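Local atomic coordinates of 2-dehydro-3-deoxyphosphogluconate aldolase (Vibrio fischeri, PDB entry 3NZR), a protein that belongs to an aldolase family of the TIM-barrel clan and has a beta/alpha-barrel fold, with two copies in the assembly. Residues A27-A32 with G229-E234; T99-S104 with S113-L118; P145-I150 with A183-W188; E173-V178 with M204-D209; E198-I203 with K237-M242. One frame throughout, in Å; residues are numbered along the deposited sequence.

Contact 1: residues A27-A32 with G229-E234; sequences ADIYDA and GNTRPE
Ile-29 and Thr-231 meet with their side chains crossed at roughly a right angle, and beside them the ring of Pro-233 lies against Asp-28 and Ala-32. In this TIM-barrel fold the contact sets an early helix, 23-32, against the start of the last one, 233-247, so that the two ends of the chain come together on the outside of the barrel. The geometry divides the interface into two parts. In the buried part, Ile-29 carries CG1 on the side opposite its carbonyl carbon (chi1 -74°), with CD1 carried on in an extended chain (chi2 160°): this terminal methyl stops 3.8 Å from CB of Thr-231 and 4.1 Å from its CG2. Ile-29 also packs on Val-37 and Val-39 of strand 37-42, while the Thr-231 hydroxyl turns to another partner, with OG1 hydrogen-bonded to the carbonyl of Leu-19. Thr-231 thus offers carbon to the helix and its polar atom to the end of strand 16-19. In the outer part, Pro-233 is the first helical residue after the N-cap position of Arg-232, and its ring spans one turn of helix 23-32. Its CG sits 3.6 Å from CB of Asp-28, and its CB 4.1 Å from CB of Ala-32. No hydrogen bond passes directly between the two segments, which makes this a join by van der Waals contact. The nearest approach is made by the Ala-32 methyl, whose CB lies 3.4 Å from the carbonyl O of Pro-233.

Contact 2: residues T99-S104 with S113-L118; sequences TGVATS and SIVNGL
Ser-104, whose CB lies 4.2 Å from CG1 of Val-115, has its hydroxyl held by two groups beyond the contact: OG is hydrogen-bonded to OG of Ser-83 in helix 79-89 and, more weakly, to NE2 of Gln-96. Its methylene faces the strand. The rest of the interface belongs to Val-101, at the start of helix 101-108, whose two methyls have separate jobs. CG1, anti to the backbone N (chi1 176°), meets CG1 of Val-115 at 3.9 Å. The other branch, CG2, lies against the strand backbone, 3.5 Å from the carbonyl O of Asn-116 and 3.7 Å from CA of Gly-117. Gly-117 has no side chain, so the methyl can settle directly on the main chain, crowding the place of a beta carbon, and the CA atoms of Val-101 and Gly-117 come within 6.0 Å. CG1 of Val-115 also lies 3.8 Å from the carbonyl O of Val-101. Asn-116 turns its side chain from the helix, and its amide is tied down on that other side: OD1 accepts from the Gln-96 backbone N, and ND2 is hydrogen-bonded to Glu-190 and Asn-95. All five touching residues are buried, and just beyond them Ala-102 and Thr-103 pack on Ala-102 of the second subunit. Helix 101-108 therefore lies on the parallel sheet as the connecting helix of a beta-alpha-beta crossover, from strand 93-94 to strand 114-119, the building unit of the TIM barrel.

Contact 3: residues P145-I150 with A183-W188; sequences PVETAI and ADKDFW
Lys-185 reaches across to Glu-147 yet, as modelled, does not pair with its carboxylate: NZ is placed 5.7 Å from OE2 of Glu-147 and 3.6 Å from the CG methylene of the same residue. The lysine chain is bent to get there: chi3, at -94°, is off its staggered value and chi4, at -15°, is nearly eclipsed. CE is modelled 3.0 Å from the carbonyl O of Glu-147, so the positions of both CE and NZ should be read with some doubt, and with them the weak hydrogen bond from NZ to the carbonyl of Ala-181, one helical turn back along its own chain. Nearer the backbone, the lysine crosses Ile-150 obliquely, its CD lying 3.8 Å and its CB 4.0 Å from CG2 of Ile-150. The same CG2 branch meets CD2 of Phe-187 at 3.8 Å, the two side chains running past each other in opposite senses. Both Ile-150 and Phe-187 rest on Val-161 of strand 160-163, which forms the floor of this packing. Asp-186, at positive phi, is the C-prime residue of a Schellman motif, which turns the chain so that Phe-187 points back toward helix 146-155. Two neighbouring outer helices, 146-155 and 172-184, are thus joined where the second ends and the chain enters strand 188-191, a helix-to-strand turn of the TIM barrel.

Contact 4: residues E173-V178 with M204-D209; sequences EEFACV and MQIALD
Ile-206 is the first residue of 204-209 to make close contact with helix 172-184, Met-204 before it turning away to Leu-246 of helix 233-247, and the CG2 branch of the isoleucine does most of the touching. Placed anti to the backbone N by chi1 of -67°, measured to CG1, that methyl sits between two residues of the facing helix: CA of Ala-176 lies 3.8 Å from it, and CD2 of Phe-175 is equally near. The Ala-176 methyl joins the same cluster, with CB 3.9 Å from CG2 of Ile-206. Phe-175 and Ile-206 meet at a slant, and CB of Ile-206 is also 4.0 Å from CE2 of Phe-175. One residue on, Ala-207 meets the far end of the aromatic ring, its CB being 4.3 Å from CZ of Phe-175. The ring therefore runs along two consecutive residues of helix 200-209, and its chi1 of 175° is what swings it out from its own helix toward them. The short axes approach to 9.3 Å and cross at -33°, the helices running in broadly the same direction. CA of Ala-176 and CA of Ile-206 are 6.2 Å apart, and the small Ala-176 is consistent with this near approach of the backbones. Beneath the pair, Phe-175 also packs on Tyr-163 of strand 160-163 and on Leu-189 and Pro-191 of strand 188-191, while Leu-208, further along the second segment, turns to Leu-246 and Leu-247 of helix 233-247, the next helix around the barrel.

Contact 5: residues E198-I203 with K237-M242; sequences ENYEEI and KTLLDM
Tyr-200 meets Leu-239 because two first torsions point them at one another: the tyrosine CG stands anti to the backbone N (chi1 177°), throwing the ring across toward helix 233-247, and Leu-239, with CG opposite its carbonyl carbon, brings one methyl over that ring. CD2 of Leu-239 is 3.8 Å from the centroid of the Tyr-200 ring and only 15° from the ring normal, which makes this a CH-pi contact over a face. The methyl is offset toward the CG side, with CD2 of Leu-239 at 3.7 Å from CG of Tyr-200. Met-242, modelled as selenomethionine, comes to the same ring obliquely: its CB lies 4.0 Å from CD2 of Tyr-200, and the selenium, 5.3 Å from the ring centroid and 66° off the normal, forms a Met-aromatic contact. Beyond the ring, the extended Glu-201 side chain crosses Met-242 at about a right angle, and OE1 of Glu-201 lies 3.6 Å from CG of Met-242. With no direct hydrogen bond between the segments, one water links them, donating both to OE1 of Glu-201 (2.7 Å) and to the carbonyl O of Met-242 (2.9 Å). The tyrosine OH is hydrogen-bonded to OG1 of Thr-243, on helix 233-247, which is also hydrogen-bonded to the carbonyl of Leu-239. Beneath the helix pair lies strand 16-19, whose Leu-16 is touched by both Tyr-200 and Leu-239, so helices 200-209 and 233-247 pack side by side over strand 16-19.

How the contacts relate
The contacts lie round the TIM barrel, mostly in its outer helices, with contact 2 joining a helix to a strand. Along the chain contact 2 closes first; contacts 3, 4 and 5 then overlap in turn, 3 with 4 on helix 172-184 and 4 with 5 on helix 200-209, their centres 13 and 15 Å apart. Contact 5 shares helix 233-247 with contact 1, whose two segments are 197 residues apart and enclose contacts 2, 3 and 4. Contact 1 thus brings the first and last helices side by side, while contacts 1 and 3, their centres 33 Å apart, lie on opposite sides of the chain's centre. Contacts 2 and 3 also touch the second subunit.

Contact 1: residues A27-A32 with G229-E234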
# COMPACT_ATOMS: atom_id res chain seq x y z
N ALA A 27 27.60 18.04 5.80
CA ALA A 27 29.04 17.72 5.60
C ALA A 27 29.72 17.31 6.89
O ALA A 27 30.43 16.28 6.93
CB ALA A 27 29.77 18.91 4.97
N ASP A 28 29.51 18.12 7.95
CA ASP A 28 30.15 17.84 9.25
C ASP A 28 29.62 16.54 9.84
O ASP A 28 30.36 15.77 10.41
CB ASP A 28 29.95 18.99 10.28
CG ASP A 28 30.65 20.32 9.88
OD1 ASP A 28 31.34 20.37 8.82
OD2 ASP A 28 30.47 21.32 10.63
N ILE A 29 28.32 16.29 9.67
CA ILE A 29 27.71 15.09 10.22
C ILE A 29 28.27 13.88 9.52
O ILE A 29 28.64 12.91 10.18
CB ILE A 29 26.17 15.12 10.05
CG1 ILE A 29 25.53 16.11 11.03
CG2 ILE A 29 25.57 13.69 10.14
CD1 ILE A 29 24.08 16.54 10.54
N TYR A 30 28.39 13.97 8.21
CA TYR A 30 28.91 12.84 7.38
C TYR A 30 30.36 12.47 7.78
O TYR A 30 30.66 11.30 8.05
CB TYR A 30 28.82 13.20 5.90
CG TYR A 30 29.12 12.05 4.98
CD1 TYR A 30 28.16 11.09 4.68
CD2 TYR A 30 30.37 11.92 4.41
CE1 TYR A 30 28.46 10.02 3.82
CE2 TYR A 30 30.67 10.89 3.56
CZ TYR A 30 29.72 9.94 3.25
OH TYR A 30 30.08 8.90 2.41
N ASP A 31 31.20 13.48 7.92
CA ASP A 31 32.59 13.27 8.41
C ASP A 31 32.62 12.65 9.83
O ASP A 31 33.31 11.68 10.08
CB ASP A 31 33.35 14.58 8.46
CG ASP A 31 33.60 15.20 7.06
OD1 ASP A 31 33.54 14.46 6.03
OD2 ASP A 31 33.86 16.44 6.98
N ALA A 32 31.82 13.20 10.73
CA ALA A 32 31.80 12.72 12.10
C ALA A 32 31.38 11.24 12.25
O ALA A 32 31.90 10.50 13.11
CB ALA A 32 30.91 13.68 12.96
N GLY A 229 20.06 25.22 15.56
CA GLY A 229 19.28 24.25 14.78
C GLY A 229 20.19 23.20 14.14
O GLY A 229 19.73 22.38 13.34
N ASN A 230 21.48 23.19 14.49
CA ASN A 230 22.40 22.21 13.93
C ASN A 230 22.55 20.96 14.78
O ASN A 230 22.60 21.04 16.01
CB ASN A 230 23.77 22.84 13.66
CG ASN A 230 23.78 23.71 12.40
OD1 ASN A 230 22.88 23.63 11.55
ND2 ASN A 230 24.78 24.52 12.26
N THR A 231 22.64 19.81 14.13
CA THR A 231 22.91 18.59 14.84
C THR A 231 24.41 18.63 15.21
O THR A 231 25.22 18.96 14.37
CB THR A 231 22.57 17.33 13.96
OG1 THR A 231 21.12 17.20 13.82
CG2 THR A 231 23.19 16.06 14.56
N ARG A 232 24.74 18.30 16.45
CA ARG A 232 26.10 18.44 16.95
C ARG A 232 26.96 17.34 16.41
O ARG A 232 26.72 16.14 16.71
CB ARG A 232 26.15 18.34 18.46
CG ARG A 232 25.42 19.40 19.20
CD ARG A 232 25.69 19.24 20.68
NE ARG A 232 24.72 20.07 21.34
CZ ARG A 232 23.55 19.66 21.82
NH1 ARG A 232 23.19 18.39 21.81
NH2 ARG A 232 22.75 20.57 22.37
N PRO A 233 27.99 17.71 15.63
CA PRO A 233 28.88 16.66 15.09
C PRO A 233 29.54 15.85 16.18
O PRO A 233 29.72 14.62 16.05
CB PRO A 233 29.86 17.46 14.24
CG PRO A 233 29.04 18.60 13.79
CD PRO A 233 28.31 19.00 15.04
N GLU A 234 29.85 16.49 17.30
CA GLU A 234 30.47 15.74 18.42
C GLU A 234 29.55 14.65 19.02
O GLU A 234 30.02 13.62 19.53
CB GLU A 234 31.03 16.71 19.52
CG GLU A 234 29.97 17.46 20.32
CD GLU A 234 29.66 18.88 19.81
OE1 GLU A 234 29.34 19.76 20.68
OE2 GLU A 234 29.72 19.12 18.56

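Contact 2: residues T99-S104 with S113-L118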
# COMPACT_ATOMS: atom_id res chain seq x y z
N THR A 99 0.51 3.70 4.40
CA THR A 99 -0.17 3.78 3.14
C THR A 99 0.62 4.40 2.00
O THR A 99 0.09 4.59 0.91
CB THR A 99 -1.48 4.67 3.36
OG1 THR A 99 -1.10 5.86 4.06
CG2 THR A 99 -2.56 3.96 4.30
N GLY A 100 1.83 4.86 2.24
CA GLY A 100 2.63 5.51 1.26
C GLY A 100 3.85 4.66 0.86
O GLY A 100 4.54 5.04 -0.07
N VAL A 101 4.10 3.52 1.53
CA VAL A 101 5.24 2.67 1.20
C VAL A 101 5.30 2.22 -0.25
O VAL A 101 6.34 2.42 -0.97
CB VAL A 101 5.25 1.47 2.15
CG1 VAL A 101 6.39 0.48 1.78
CG2 VAL A 101 5.41 2.01 3.58
N ALA A 102 4.17 1.70 -0.76
CA ALA A 102 4.13 1.16 -2.08
C ALA A 102 4.28 2.25 -3.11
O ALA A 102 4.93 2.05 -4.14
CB ALA A 102 2.75 0.32 -2.31
N THR A 103 3.60 3.39 -2.89
CA THR A 103 3.73 4.47 -3.80
C THR A 103 5.16 4.97 -3.94
O THR A 103 5.64 5.23 -5.05
CB THR A 103 2.90 5.65 -3.32
OG1 THR A 103 1.53 5.26 -3.13
CG2 THR A 103 2.99 6.80 -4.37
N SER A 104 5.84 5.17 -2.83
CA SER A 104 7.23 5.56 -2.86
C SER A 104 8.13 4.53 -3.57
O SER A 104 8.97 4.90 -4.29
CB SER A 104 7.73 5.84 -1.46
OG SER A 104 7.27 7.05 -0.99
N SER A 113 16.80 1.88 -2.85
CA SER A 113 16.42 2.83 -1.79
C SER A 113 15.65 2.12 -0.69
O SER A 113 14.74 1.27 -0.96
CB SER A 113 15.57 3.96 -2.28
OG SER A 113 16.13 4.71 -3.36
N ILE A 114 16.01 2.46 0.55
CA ILE A 114 15.34 1.92 1.72
C ILE A 114 14.01 2.69 1.86
O ILE A 114 14.02 3.90 1.93
CB ILE A 114 16.21 2.10 2.98
CG1 ILE A 114 17.46 1.29 2.86
CG2 ILE A 114 15.43 1.64 4.26
CD1 ILE A 114 18.62 1.81 3.57
N VAL A 115 12.87 2.02 1.85
CA VAL A 115 11.58 2.66 2.12
C VAL A 115 11.10 2.10 3.47
O VAL A 115 10.75 0.89 3.57
CB VAL A 115 10.55 2.37 1.06
CG1 VAL A 115 9.18 3.17 1.41
CG2 VAL A 115 11.04 2.84 -0.35
N ASN A 116 11.03 2.97 4.47
CA ASN A 116 10.46 2.55 5.77
C ASN A 116 8.97 2.71 5.84
O ASN A 116 8.37 3.34 4.96
CB ASN A 116 11.24 3.16 6.91
CG ASN A 116 10.91 4.57 7.20
OD1 ASN A 116 9.77 5.06 6.95
ND2 ASN A 116 11.85 5.26 7.81
N GLY A 117 8.33 2.05 6.77
CA GLY A 117 6.87 2.21 6.98
C GLY A 117 6.54 2.40 8.46
O GLY A 117 6.91 1.58 9.32
N LEU A 118 5.79 3.45 8.76
CA LEU A 118 5.49 3.85 10.14
C LEU A 118 4.42 3.04 10.73
O LEU A 118 3.32 2.88 10.18
CB LEU A 118 5.05 5.27 10.16
CG LEU A 118 4.60 5.88 11.50
CD1 LEU A 118 5.74 5.93 12.35
CD2 LEU A 118 4.10 7.29 11.23

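Contact 3: residues P145-I150 with A183-W188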
# COMPACT_ATOMS: atom_id res chain seq x y z
N PRO A 145 -1.55 -7.76 14.08
CA PRO A 145 -0.41 -8.47 14.60
C PRO A 145 0.89 -7.96 13.96
O PRO A 145 0.91 -7.70 12.73
CB PRO A 145 -0.70 -9.92 14.16
CG PRO A 145 -2.09 -10.00 14.02
CD PRO A 145 -2.52 -8.68 13.45
N VAL A 146 1.95 -7.81 14.75
CA VAL A 146 3.19 -7.25 14.22
C VAL A 146 3.73 -8.11 13.06
O VAL A 146 4.21 -7.59 12.01
CB VAL A 146 4.28 -6.99 15.36
CG1 VAL A 146 4.75 -8.22 15.99
CG2 VAL A 146 5.49 -6.21 14.74
N GLU A 147 3.59 -9.43 13.20
CA GLU A 147 4.00 -10.31 12.11
C GLU A 147 3.31 -9.97 10.80
O GLU A 147 3.95 -9.98 9.74
CB GLU A 147 3.75 -11.79 12.48
CG GLU A 147 4.51 -12.26 13.79
CD GLU A 147 3.75 -12.01 15.16
OE1 GLU A 147 2.72 -11.27 15.21
OE2 GLU A 147 4.22 -12.57 16.22
N THR A 148 2.02 -9.66 10.86
CA THR A 148 1.27 -9.44 9.63
C THR A 148 1.58 -8.07 9.10
O THR A 148 1.61 -7.83 7.90
CB THR A 148 -0.16 -9.58 9.91
OG1 THR A 148 -0.30 -10.86 10.53
CG2 THR A 148 -1.01 -9.54 8.72
N ALA A 149 1.77 -7.13 9.98
CA ALA A 149 2.22 -5.77 9.51
C ALA A 149 3.55 -5.83 8.74
O ALA A 149 3.72 -5.16 7.76
CB ALA A 149 2.36 -4.81 10.74
N ILE A 150 4.51 -6.61 9.23
CA ILE A 150 5.77 -6.79 8.53
C ILE A 150 5.52 -7.49 7.14
O ILE A 150 6.11 -7.13 6.11
CB ILE A 150 6.72 -7.59 9.36
CG1 ILE A 150 7.23 -6.77 10.56
CG2 ILE A 150 7.91 -8.09 8.57
CD1 ILE A 150 7.89 -7.63 11.58
N ALA A 183 13.51 -9.79 13.25
CA ALA A 183 14.63 -10.73 13.15
C ALA A 183 14.17 -12.06 12.51
O ALA A 183 14.80 -12.60 11.61
CB ALA A 183 15.17 -10.97 14.53
N ASP A 184 13.04 -12.54 12.97
CA ASP A 184 12.42 -13.79 12.51
C ASP A 184 11.89 -13.75 11.04
O ASP A 184 11.93 -14.74 10.36
CB ASP A 184 11.28 -14.17 13.46
CG ASP A 184 11.78 -14.67 14.85
OD1 ASP A 184 13.01 -14.87 15.04
OD2 ASP A 184 10.93 -14.85 15.77
N LYS A 185 11.41 -12.59 10.58
CA LYS A 185 10.97 -12.40 9.19
C LYS A 185 12.01 -11.68 8.34
O LYS A 185 11.74 -11.18 7.21
CB LYS A 185 9.69 -11.59 9.20
CG LYS A 185 8.48 -12.47 9.40
CD LYS A 185 7.15 -11.78 8.96
CE LYS A 185 6.63 -11.19 10.14
NZ LYS A 185 7.22 -11.64 11.51
N ASP A 186 13.18 -11.52 8.94
CA ASP A 186 14.35 -10.97 8.28
C ASP A 186 14.13 -9.56 7.66
O ASP A 186 14.39 -9.35 6.49
CB ASP A 186 14.74 -11.92 7.20
CG ASP A 186 15.88 -11.41 6.41
OD1 ASP A 186 16.85 -10.83 7.01
OD2 ASP A 186 15.82 -11.56 5.16
N PHE A 187 13.63 -8.64 8.45
CA PHE A 187 13.19 -7.32 7.99
C PHE A 187 13.97 -6.38 8.83
O PHE A 187 14.56 -6.81 9.83
CB PHE A 187 11.71 -7.18 8.25
CG PHE A 187 11.04 -6.18 7.38
CD1 PHE A 187 11.17 -6.26 6.02
CD2 PHE A 187 10.27 -5.21 7.89
CE1 PHE A 187 10.58 -5.38 5.20
CE2 PHE A 187 9.64 -4.33 7.03
CZ PHE A 187 9.81 -4.42 5.72
N TRP A 188 14.16 -5.17 8.37
CA TRP A 188 14.94 -4.18 9.10
C TRP A 188 14.07 -3.32 10.00
O TRP A 188 12.82 -3.31 9.91
CB TRP A 188 15.75 -3.31 8.14
CG TRP A 188 16.55 -4.14 7.15
CD1 TRP A 188 16.90 -5.47 7.26
CD2 TRP A 188 17.14 -3.68 5.94
NE1 TRP A 188 17.64 -5.86 6.17
CE2 TRP A 188 17.81 -4.78 5.35
CE3 TRP A 188 17.18 -2.44 5.30
CZ2 TRP A 188 18.49 -4.68 4.15
CZ3 TRP A 188 17.87 -2.35 4.12
CH2 TRP A 188 18.50 -3.45 3.54

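Contact 4: residues E173-V178 with M204-D209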
# COMPACT_ATOMS: atom_id res chain seq x y z
N GLU A 173 9.08 -3.34 26.18
CA GLU A 173 8.54 -4.69 25.97
C GLU A 173 7.83 -4.80 24.63
O GLU A 173 7.97 -5.83 23.98
CB GLU A 173 7.60 -5.11 27.11
CG GLU A 173 8.26 -5.08 28.54
CD GLU A 173 8.19 -3.70 29.27
OE1 GLU A 173 7.74 -2.65 28.68
OE2 GLU A 173 8.60 -3.66 30.48
N GLU A 174 7.07 -3.78 24.22
CA GLU A 174 6.49 -3.80 22.88
C GLU A 174 7.61 -3.80 21.82
O GLU A 174 7.53 -4.51 20.84
CB GLU A 174 5.60 -2.62 22.66
CG GLU A 174 4.31 -2.68 23.46
CD GLU A 174 3.35 -1.59 23.02
OE1 GLU A 174 2.91 -1.66 21.84
OE2 GLU A 174 3.11 -0.66 23.82
N PHE A 175 8.65 -3.01 22.06
CA PHE A 175 9.76 -2.86 21.13
C PHE A 175 10.51 -4.14 21.01
O PHE A 175 10.83 -4.57 19.92
CB PHE A 175 10.71 -1.74 21.58
CG PHE A 175 11.95 -1.59 20.73
CD1 PHE A 175 11.85 -1.17 19.40
CD2 PHE A 175 13.21 -1.79 21.25
CE1 PHE A 175 12.97 -1.00 18.64
CE2 PHE A 175 14.37 -1.58 20.46
CZ PHE A 175 14.23 -1.16 19.15
N ALA A 176 10.83 -4.77 22.16
CA ALA A 176 11.51 -6.04 22.12
C ALA A 176 10.75 -7.07 21.26
O ALA A 176 11.38 -7.83 20.55
CB ALA A 176 11.72 -6.60 23.54
N CYS A 177 9.42 -7.07 21.30
CA CYS A 177 8.64 -8.00 20.48
C CYS A 177 8.67 -7.59 18.99
O CYS A 177 8.69 -8.45 18.12
CB CYS A 177 7.22 -8.02 20.96
SG CYS A 177 6.12 -9.05 19.98
N VAL A 178 8.74 -6.30 18.69
CA VAL A 178 8.88 -5.90 17.28
C VAL A 178 10.21 -6.30 16.68
O VAL A 178 10.28 -6.77 15.53
CB VAL A 178 8.61 -4.41 17.11
CG1 VAL A 178 8.93 -3.99 15.66
CG2 VAL A 178 7.21 -4.09 17.52
N MSE A 204 19.58 0.05 21.51
CA MSE A 204 20.25 -0.74 20.43
C MSE A 204 20.50 -2.19 20.91
O MSE A 204 20.24 -3.15 20.18
CB MSE A 204 21.58 -0.14 20.00
CG MSE A 204 21.48 1.21 19.34
SE MSE A 204 20.30 1.05 17.74
CE MSE A 204 21.60 0.09 16.66
N GLN A 205 20.98 -2.36 22.15
CA GLN A 205 21.22 -3.74 22.63
C GLN A 205 19.99 -4.60 22.52
O GLN A 205 20.11 -5.78 22.41
CB GLN A 205 21.73 -3.77 24.07
CG GLN A 205 22.44 -5.05 24.49
CD GLN A 205 23.63 -5.31 23.61
OE1 GLN A 205 23.66 -6.28 22.85
NE2 GLN A 205 24.63 -4.44 23.71
N ILE A 206 18.79 -4.04 22.59
CA ILE A 206 17.58 -4.87 22.52
C ILE A 206 17.43 -5.45 21.11
O ILE A 206 17.16 -6.61 20.94
CB ILE A 206 16.32 -4.07 22.87
CG1 ILE A 206 16.36 -3.70 24.34
CG2 ILE A 206 15.06 -4.89 22.52
CD1 ILE A 206 15.41 -2.69 24.75
N ALA A 207 17.64 -4.61 20.11
CA ALA A 207 17.48 -4.99 18.73
C ALA A 207 18.63 -5.87 18.29
O ALA A 207 18.45 -6.78 17.53
CB ALA A 207 17.43 -3.69 17.85
N LEU A 208 19.83 -5.58 18.80
CA LEU A 208 20.97 -6.44 18.54
C LEU A 208 20.82 -7.87 19.13
O LEU A 208 21.08 -8.84 18.42
CB LEU A 208 22.27 -5.79 19.06
CG LEU A 208 22.69 -4.51 18.34
CD1 LEU A 208 23.76 -3.82 19.12
CD2 LEU A 208 23.15 -4.83 16.94
N ASP A 209 20.36 -7.97 20.37
CA ASP A 209 20.15 -9.29 21.01
C ASP A 209 19.06 -10.08 20.31
O ASP A 209 19.04 -11.32 20.38
CB ASP A 209 19.73 -9.17 22.48
CG ASP A 209 20.82 -8.61 23.38
OD1 ASP A 209 22.02 -8.76 23.04
OD2 ASP A 209 20.46 -8.04 24.43

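Contact 5: residues E198-I203 with K237-M242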
# COMPACT_ATOMS: atom_id res chain seq x y z
N GLU A 198 21.96 8.79 26.41
CA GLU A 198 21.99 8.03 27.66
C GLU A 198 21.24 6.73 27.53
O GLU A 198 21.54 5.81 28.25
CB GLU A 198 21.39 8.84 28.82
CG GLU A 198 22.27 9.99 29.24
CD GLU A 198 22.18 11.15 28.29
OE1 GLU A 198 21.12 11.36 27.59
OE2 GLU A 198 23.18 11.87 28.24
N ASN A 199 20.25 6.67 26.63
CA ASN A 199 19.52 5.40 26.42
C ASN A 199 19.83 4.67 25.09
O ASN A 199 19.26 3.64 24.84
CB ASN A 199 18.00 5.60 26.54
CG ASN A 199 17.44 6.56 25.50
OD1 ASN A 199 18.02 6.77 24.41
ND2 ASN A 199 16.29 7.14 25.83
N TYR A 200 20.70 5.23 24.26
CA TYR A 200 21.01 4.69 22.93
C TYR A 200 21.52 3.26 23.09
O TYR A 200 21.10 2.35 22.42
CB TYR A 200 22.12 5.52 22.23
CG TYR A 200 22.53 4.99 20.91
CD1 TYR A 200 21.64 5.07 19.78
CD2 TYR A 200 23.76 4.41 20.73
CE1 TYR A 200 22.04 4.61 18.55
CE2 TYR A 200 24.16 3.91 19.50
CZ TYR A 200 23.30 4.00 18.40
OH TYR A 200 23.72 3.52 17.17
N GLU A 201 22.47 3.09 23.96
CA GLU A 201 23.06 1.75 24.10
C GLU A 201 22.03 0.69 24.49
O GLU A 201 21.99 -0.36 23.88
CB GLU A 201 24.26 1.77 25.03
CG GLU A 201 25.49 2.44 24.37
CD GLU A 201 26.54 3.02 25.37
OE1 GLU A 201 27.73 2.76 25.15
OE2 GLU A 201 26.18 3.75 26.33
N GLU A 202 21.20 0.97 25.48
CA GLU A 202 20.26 -0.03 25.97
C GLU A 202 19.19 -0.35 24.93
O GLU A 202 18.79 -1.48 24.80
CB GLU A 202 19.60 0.43 27.28
CG GLU A 202 19.10 -0.71 28.15
CD GLU A 202 18.50 -0.22 29.46
OE1 GLU A 202 18.95 0.82 29.98
OE2 GLU A 202 17.58 -0.89 29.99
N ILE A 203 18.76 0.66 24.19
CA ILE A 203 17.77 0.48 23.11
C ILE A 203 18.38 -0.33 21.98
O ILE A 203 17.71 -1.28 21.48
CB ILE A 203 17.28 1.83 22.60
CG1 ILE A 203 16.44 2.52 23.67
CG2 ILE A 203 16.49 1.70 21.29
CD1 ILE A 203 16.14 3.96 23.33
N LYS A 237 29.59 11.65 16.71
CA LYS A 237 30.82 10.87 16.86
C LYS A 237 30.70 10.00 18.08
O LYS A 237 31.12 8.86 18.08
CB LYS A 237 32.03 11.80 17.06
CG LYS A 237 33.27 11.05 17.61
CD LYS A 237 34.50 11.97 17.46
CE LYS A 237 35.83 11.37 18.03
NZ LYS A 237 35.64 10.37 19.16
N THR A 238 30.09 10.55 19.13
CA THR A 238 29.74 9.80 20.31
C THR A 238 28.82 8.62 19.98
O THR A 238 29.04 7.50 20.43
CB THR A 238 29.13 10.78 21.32
OG1 THR A 238 30.06 11.86 21.52
CG2 THR A 238 28.79 10.13 22.67
N LEU A 239 27.77 8.85 19.20
CA LEU A 239 26.90 7.74 18.80
C LEU A 239 27.69 6.69 17.95
O LEU A 239 27.49 5.49 18.07
CB LEU A 239 25.75 8.29 18.00
CG LEU A 239 24.64 9.10 18.73
CD1 LEU A 239 23.80 9.89 17.72
CD2 LEU A 239 23.74 8.19 19.49
N LEU A 240 28.62 7.16 17.12
CA LEU A 240 29.39 6.22 16.26
C LEU A 240 30.28 5.39 17.16
O LEU A 240 30.34 4.18 16.98
CB LEU A 240 30.24 6.90 15.20
CG LEU A 240 31.16 6.02 14.33
CD1 LEU A 240 30.34 5.07 13.34
CD2 LEU A 240 32.18 6.89 13.53
N ASP A 241 30.93 6.02 18.13
CA ASP A 241 31.83 5.27 18.99
C ASP A 241 31.05 4.27 19.86
O ASP A 241 31.48 3.15 20.07
CB ASP A 241 32.61 6.22 19.87
CG ASP A 241 33.78 6.92 19.13
OD1 ASP A 241 34.16 6.52 17.99
OD2 ASP A 241 34.31 7.89 19.72
N MSE A 242 29.88 4.69 20.36
CA MSE A 242 28.98 3.79 21.05
C MSE A 242 28.57 2.61 20.18
O MSE A 242 28.52 1.47 20.66
CB MSE A 242 27.71 4.52 21.54
CG MSE A 242 27.96 5.42 22.71
SE MSE A 242 26.29 6.38 23.27
CE MSE A 242 27.02 7.33 24.86
O HOH W 1 28.46 0.80 23.52